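Long-range contacts in major capsid protein (Paramecium bursaria Chlorella virus 1, PDB 5TIP), which self-assembles as trimers into the large icosahedral capsid of the virus, forming the bulk of its glycosylated outer shell: residues D64-I69 against V205-L210; W263-P268 against L378-K383. One frame throughout, in Å; residues are numbered along the deposited sequence.

In the fold
Contact 1 and contact 2 lie in different halves of a double jelly-roll subunit, on opposite sides of the chain's centre. Their centres are about 40 Å apart and their nearest atoms about 22 Å, so they do not touch. Contact 1 joins neighbouring strands within one sheet of the N-terminal half; contact 2 packs two sheets against each other in the C-terminal half. Other subunits of the trimer reach contact 1, whereas none touches the segments of contact 2. No glycan-bearing asparagine belongs to either contact, and a bound mercury ion lies about 11 Å from the side chain of Leu378 in contact 2.

Contact 1: D64-I69 against V205-L210; sequences DLITDI and VDYIFL
Residues 64-69 and 205-210 pair as antiparallel neighbours in a sheet of the N-terminal jelly roll, with two bulges. The local strand axes run at 140° to each other. At the first irregularity, a classic beta bulge, Asp64 and Leu65 both face Ile208, whose carbonyl O accepts from Asp64 N at 2.9 Å and from Leu65 N at 3.2 Å. The return bond, Ile208 N to Leu65 O, is 2.7 Å long. Asp64 extends its carboxylate to the partner strand: OD2 takes the backbone N-H of Leu210 on its anti side at 3.0 Å, nearly straight at 164°, while OD1 forms a salt bridge with Arg215. The carboxylate is thus gripped at both oxygens. Further on, the register slips by one residue between Ile66 and Ile69, and Asp206 bonds through its O to Thr67 N and through its N to Asp68 O. The carboxylates of Asp68 and Asp206 come within 4.2 Å, OD2 to OD2; a water modelled between them lies unusually close to both, so its bridge is doubtful. Gln340 of a third subunit packs on both aspartates.

On one face, Ile66 CG2 lies 3.6 Å from Tyr207 CD2; with CG1 held between N and the carbonyl carbon (chi1 59°), this methyl is left beside the ring. Val205 CG1 sits above one face of the Tyr207 ring, toward its rim, and meets Ile66 CG2, while Val205 CG2 reaches Ile69 CG1. Leu65 and Ile208 lie on the other face, where Leu210 CD1 comes 3.9 Å from Leu65 CG.

Strand 36-42 continues the sheet beyond 205-210, strand 162-163 flanks 64-69 through a backbone bond of Leu162 with Ile66, helix 153-156 packs on Ile66 and Ile69, and Phe26 of a second subunit covers Leu65, Ile208 and Leu210.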
loop_
_atom_site.group_PDB
_atom_site.type_symbol
_atom_site.label_atom_id
_atom_site.label_comp_id
_atom_site.label_asym_id
_atom_site.label_seq_id
_atom_site.Cartn_x
_atom_site.Cartn_y
_atom_site.Cartn_z
ATOM N N ASP A 64 2.571 26.335 19.946
ATOM C CA ASP A 64 3.953 26.666 19.622
ATOM C C ASP A 64 4.305 26.337 18.177
ATOM O O ASP A 64 5.001 27.116 17.519
ATOM C CB ASP A 64 4.895 25.941 20.582
ATOM C CG ASP A 64 4.594 26.257 22.035
ATOM O OD1 ASP A 64 4.282 27.429 22.336
ATOM O OD2 ASP A 64 4.652 25.335 22.877
ATOM N N LEU A 65 3.844 25.196 17.671
ATOM C CA LEU A 65 4.054 24.811 16.285
ATOM C C LEU A 65 2.707 24.500 15.651
ATOM O O LEU A 65 1.713 24.276 16.344
ATOM C CB LEU A 65 4.975 23.588 16.165
ATOM C CG LEU A 65 6.101 23.429 17.190
ATOM C CD1 LEU A 65 6.737 22.062 17.055
ATOM C CD2 LEU A 65 7.149 24.515 17.030
ATOM N N ILE A 66 2.679 24.484 14.321
ATOM C CA ILE A 66 1.500 24.066 13.571
ATOM C C ILE A 66 1.922 23.026 12.545
ATOM O O ILE A 66 3.016 23.106 11.973
ATOM C CB ILE A 66 0.779 25.247 12.887
ATOM C CG1 ILE A 66 1.707 25.979 11.919
ATOM C CG2 ILE A 66 0.232 26.206 13.925
ATOM C CD1 ILE A 66 1.027 27.112 11.183
ATOM N N THR A 67 1.055 22.039 12.324
ATOM C CA THR A 67 1.334 20.963 11.383
ATOM C C THR A 67 0.214 20.853 10.356
ATOM O O THR A 67 0.226 21.554 9.340
ATOM C CB THR A 67 1.516 19.633 12.122
ATOM O OG1 THR A 67 0.353 19.359 12.913
ATOM C CG2 THR A 67 2.735 19.688 13.030
ATOM N N ASP A 68 -0.753 19.976 10.609
ATOM C CA ASP A 68 -1.816 19.732 9.645
ATOM C C ASP A 68 -2.790 20.903 9.599
ATOM O O ASP A 68 -3.090 21.524 10.622
ATOM C CB ASP A 68 -2.563 18.449 10.002
ATOM C CG ASP A 68 -1.648 17.246 10.079
ATOM O OD1 ASP A 68 -0.783 17.097 9.192
ATOM O OD2 ASP A 68 -1.789 16.452 11.033
ATOM N N ILE A 69 -3.278 21.208 8.398
ATOM C CA ILE A 69 -4.320 22.205 8.187
ATOM C C ILE A 69 -5.369 21.602 7.264
ATOM O O ILE A 69 -5.038 21.120 6.175
ATOM C CB ILE A 69 -3.762 23.512 7.587
ATOM C CG1 ILE A 69 -2.759 24.160 8.543
ATOM C CG2 ILE A 69 -4.894 24.475 7.268
ATOM C CD1 ILE A 69 -2.264 25.515 8.084
ATOM N N VAL A 205 -6.613 24.159 12.152
ATOM C CA VAL A 205 -5.159 24.058 12.202
ATOM C C VAL A 205 -4.775 23.210 13.407
ATOM O O VAL A 205 -5.300 23.413 14.508
ATOM C CB VAL A 205 -4.498 25.448 12.273
ATOM C CG1 VAL A 205 -2.993 25.318 12.426
ATOM C CG2 VAL A 205 -4.838 26.254 11.032
ATOM N N ASP A 206 -3.866 22.261 13.196
ATOM C CA ASP A 206 -3.372 21.401 14.265
ATOM C C ASP A 206 -2.163 22.055 14.924
ATOM O O ASP A 206 -1.145 22.291 14.266
ATOM C CB ASP A 206 -3.004 20.021 13.722
ATOM C CG ASP A 206 -4.222 19.164 13.431
ATOM O OD1 ASP A 206 -5.064 19.582 12.610
ATOM O OD2 ASP A 206 -4.331 18.068 14.020
ATOM N N TYR A 207 -2.278 22.344 16.215
ATOM C CA TYR A 207 -1.222 22.999 16.969
ATOM C C TYR A 207 -0.450 21.985 17.804
ATOM O O TYR A 207 -1.005 20.990 18.278
ATOM C CB TYR A 207 -1.789 24.085 17.886
ATOM C CG TYR A 207 -2.338 25.290 17.157
ATOM C CD1 TYR A 207 -3.621 25.279 16.626
ATOM C CD2 TYR A 207 -1.576 26.440 17.001
ATOM C CE1 TYR A 207 -4.128 26.378 15.959
ATOM C CE2 TYR A 207 -2.075 27.545 16.335
ATOM C CZ TYR A 207 -3.351 27.508 15.817
ATOM O OH TYR A 207 -3.855 28.603 15.153
ATOM N N ILE A 208 0.840 22.250 17.978
ATOM C CA ILE A 208 1.712 21.445 18.825
ATOM C C ILE A 208 2.054 22.262 20.062
ATOM O O ILE A 208 2.551 23.388 19.952
ATOM C CB ILE A 208 2.989 21.012 18.084
ATOM C CG1 ILE A 208 2.643 20.309 16.770
ATOM C CG2 ILE A 208 3.835 20.114 18.972
ATOM C CD1 ILE A 208 1.925 18.993 16.953
ATOM N N PHE A 209 1.781 21.698 21.236
ATOM C CA PHE A 209 2.129 22.317 22.508
ATOM C C PHE A 209 3.373 21.631 23.059
ATOM O O PHE A 209 3.368 20.417 23.284
ATOM C CB PHE A 209 0.964 22.224 23.494
ATOM C CG PHE A 209 -0.276 22.935 23.029
ATOM C CD1 PHE A 209 -1.173 22.312 22.178
ATOM C CD2 PHE A 209 -0.542 24.230 23.439
ATOM C CE1 PHE A 209 -2.309 22.965 21.744
ATOM C CE2 PHE A 209 -1.679 24.889 23.008
ATOM C CZ PHE A 209 -2.563 24.255 22.161
ATOM N N LEU A 210 4.428 22.408 23.277
ATOM C CA LEU A 210 5.731 21.887 23.660
ATOM C C LEU A 210 5.992 22.074 25.151
ATOM O O LEU A 210 5.394 22.923 25.815
ATOM C CB LEU A 210 6.838 22.565 22.850
ATOM C CG LEU A 210 6.784 22.347 21.336
ATOM C CD1 LEU A 210 7.830 23.196 20.630
ATOM C CD2 LEU A 210 6.966 20.876 21.001
HETATM O O HOH W 1 -2.614 16.452 13.437
#

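Contact 2: W263-P268 against L378-K383; sequences WNFNNP and LSLTYK
Leu378 lays its CD2 methyl over one face of the Trp263 indole, almost on the normal through the five-membered ring and 4.3 Å from its centroid, a CH-pi contact. The neighbouring aromatic, Phe265, is approached from two directions. Tyr382 turns its edge toward the Phe265 face in an offset edge-to-face pair, with ring centroids 5.4 Å apart and planes at 77°; the closest atoms are Phe265 CE1 and Tyr382 CE1, at 3.4 Å. At the rim of the same phenyl ring, close to its plane, Leu380 CD1 meets Phe265 CZ at 3.6 Å, the two side chains arriving from opposite directions. The other Leu380 methyl, CD2, makes a looser approach of 4.5 Å to Trp263 NE1, so the two methyls reach one aromatic residue each.

These side chains bridge two sheets of the C-terminal jelly roll. The axes of the short strand segments approach to 11.9 Å and cross at -40°, so the contact is one of facing sheets in a beta sandwich. Trp263, Phe265, Leu378 and Leu380, alternate residues on their strands, point toward the opposite sheet. The CB of Tyr382 does not head for the opposite strand; with CG anti to the carbonyl carbon (chi1 -57°), the CE1 edge of the ring, with the hydroxyl beyond it, reaches Phe265. Its hydroxyl is hydrogen-bonded to Gln248. Around the pair, Leu312 and Leu413 touch both Phe265 and Leu380, and Trp263 meets the rings of Tyr351 and Phe333.

No hydrogen bond spans the two segments. Cohesion between them therefore rests on dispersion, on the quadrupolar attraction expected of an edge-to-face pair, and on burial of apolar surface, consistent with the interior of a jelly-roll sandwich.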
loop_
_atom_site.group_PDB
_atom_site.type_symbol
_atom_site.label_atom_id
_atom_site.label_comp_id
_atom_site.label_asym_id
_atom_site.label_seq_id
_atom_site.Cartn_x
_atom_site.Cartn_y
_atom_site.Cartn_z
ATOM N N TRP A 263 3.447 17.227 -15.500
ATOM C CA TRP A 263 2.633 18.007 -16.419
ATOM C C TRP A 263 1.446 17.183 -16.899
ATOM O O TRP A 263 1.417 15.957 -16.766
ATOM C CB TRP A 263 3.465 18.528 -17.602
ATOM C CG TRP A 263 3.967 17.482 -18.555
ATOM C CD1 TRP A 263 3.403 17.120 -19.743
ATOM C CD2 TRP A 263 5.142 16.674 -18.407
ATOM N NE1 TRP A 263 4.152 16.136 -20.343
ATOM C CE2 TRP A 263 5.225 15.846 -19.543
ATOM C CE3 TRP A 263 6.130 16.570 -17.424
ATOM C CZ2 TRP A 263 6.254 14.925 -19.722
ATOM C CZ3 TRP A 263 7.151 15.656 -17.603
ATOM C CH2 TRP A 263 7.204 14.845 -18.742
ATOM N N ASN A 264 0.454 17.886 -17.445
ATOM C CA ASN A 264 -0.732 17.256 -18.008
ATOM C C ASN A 264 -1.292 18.144 -19.110
ATOM O O ASN A 264 -1.001 19.341 -19.180
ATOM C CB ASN A 264 -1.804 16.993 -16.936
ATOM C CG ASN A 264 -2.319 18.270 -16.285
ATOM O OD1 ASN A 264 -2.992 19.082 -16.919
ATOM N ND2 ASN A 264 -2.020 18.440 -15.002
ATOM N N PHE A 265 -2.108 17.539 -19.973
ATOM C CA PHE A 265 -2.853 18.252 -21.006
ATOM C C PHE A 265 -4.327 18.193 -20.631
ATOM O O PHE A 265 -4.934 17.116 -20.646
ATOM C CB PHE A 265 -2.606 17.645 -22.385
ATOM C CG PHE A 265 -1.158 17.605 -22.778
ATOM C CD1 PHE A 265 -0.572 18.677 -23.430
ATOM C CD2 PHE A 265 -0.382 16.495 -22.495
ATOM C CE1 PHE A 265 0.760 18.640 -23.790
ATOM C CE2 PHE A 265 0.950 16.454 -22.853
ATOM C CZ PHE A 265 1.521 17.528 -23.501
ATOM N N ASN A 266 -4.899 19.343 -20.292
ATOM C CA ASN A 266 -6.243 19.423 -19.742
ATOM C C ASN A 266 -7.171 20.180 -20.681
ATOM O O ASN A 266 -6.780 21.185 -21.281
ATOM C CB ASN A 266 -6.225 20.110 -18.372
ATOM C CG ASN A 266 -7.586 20.631 -17.962
ATOM O OD1 ASN A 266 -7.817 21.840 -17.947
ATOM N ND2 ASN A 266 -8.496 19.723 -17.631
ATOM N N ASN A 267 -8.403 19.687 -20.804
ATOM C CA ASN A 267 -9.465 20.432 -21.467
ATOM C C ASN A 267 -10.059 21.386 -20.440
ATOM O O ASN A 267 -10.757 20.945 -19.518
ATOM C CB ASN A 267 -10.532 19.494 -22.032
ATOM C CG ASN A 267 -11.678 20.239 -22.695
ATOM O OD1 ASN A 267 -11.563 21.420 -23.023
ATOM N ND2 ASN A 267 -12.793 19.547 -22.896
ATOM N N PRO A 268 -9.813 22.693 -20.563
ATOM C CA PRO A 268 -10.218 23.628 -19.498
ATOM C C PRO A 268 -11.711 23.640 -19.216
ATOM O O PRO A 268 -12.117 24.158 -18.167
ATOM C CB PRO A 268 -9.741 24.989 -20.021
ATOM C CG PRO A 268 -9.627 24.810 -21.503
ATOM C CD PRO A 268 -9.212 23.387 -21.715
ATOM N N LEU A 378 10.967 21.817 -22.955
ATOM C CA LEU A 378 10.236 20.560 -23.056
ATOM C C LEU A 378 9.759 20.398 -24.495
ATOM O O LEU A 378 8.838 21.095 -24.932
ATOM C CB LEU A 378 9.061 20.537 -22.081
ATOM C CG LEU A 378 8.174 19.292 -22.127
ATOM C CD1 LEU A 378 8.948 18.052 -21.706
ATOM C CD2 LEU A 378 6.937 19.479 -21.261
ATOM N N SER A 379 10.392 19.490 -25.231
ATOM C CA SER A 379 10.040 19.237 -26.622
ATOM C C SER A 379 8.954 18.169 -26.669
ATOM O O SER A 379 9.161 17.047 -26.196
ATOM C CB SER A 379 11.267 18.802 -27.421
ATOM O OG SER A 379 10.948 18.618 -28.789
ATOM N N LEU A 380 7.809 18.513 -27.250
ATOM C CA LEU A 380 6.643 17.644 -27.262
ATOM C C LEU A 380 6.292 17.247 -28.689
ATOM O O LEU A 380 6.555 17.985 -29.641
ATOM C CB LEU A 380 5.434 18.329 -26.615
ATOM C CG LEU A 380 5.568 18.749 -25.152
ATOM C CD1 LEU A 380 4.323 19.494 -24.706
ATOM C CD2 LEU A 380 5.810 17.535 -24.273
ATOM N N THR A 381 5.702 16.061 -28.821
ATOM C CA THR A 381 5.144 15.595 -30.083
ATOM C C THR A 381 3.831 14.891 -29.784
ATOM O O THR A 381 3.791 13.979 -28.953
ATOM C CB THR A 381 6.103 14.648 -30.815
ATOM O OG1 THR A 381 7.310 15.347 -31.144
ATOM C CG2 THR A 381 5.465 14.123 -32.095
ATOM N N TYR A 382 2.766 15.316 -30.453
ATOM C CA TYR A 382 1.429 14.816 -30.178
ATOM C C TYR A 382 1.056 13.703 -31.147
ATOM O O TYR A 382 1.586 13.602 -32.256
ATOM C CB TYR A 382 0.401 15.948 -30.263
ATOM C CG TYR A 382 0.705 17.102 -29.340
ATOM C CD1 TYR A 382 0.440 17.017 -27.983
ATOM C CD2 TYR A 382 1.268 18.274 -29.825
ATOM C CE1 TYR A 382 0.720 18.068 -27.135
ATOM C CE2 TYR A 382 1.552 19.330 -28.983
ATOM C CZ TYR A 382 1.277 19.221 -27.639
ATOM O OH TYR A 382 1.556 20.267 -26.791
ATOM N N LYS A 383 0.134 12.856 -30.703
ATOM C CA LYS A 383 -0.419 11.835 -31.573
ATOM C C LYS A 383 -1.323 12.469 -32.624
ATOM O O LYS A 383 -1.750 13.622 -32.506
ATOM C CB LYS A 383 -1.205 10.805 -30.761
ATOM C CG LYS A 383 -0.401 10.123 -29.669
ATOM C CD LYS A 383 -1.279 9.175 -28.871
ATOM C CE LYS A 383 -0.516 8.543 -27.721
ATOM N NZ LYS A 383 -1.402 7.677 -26.895
#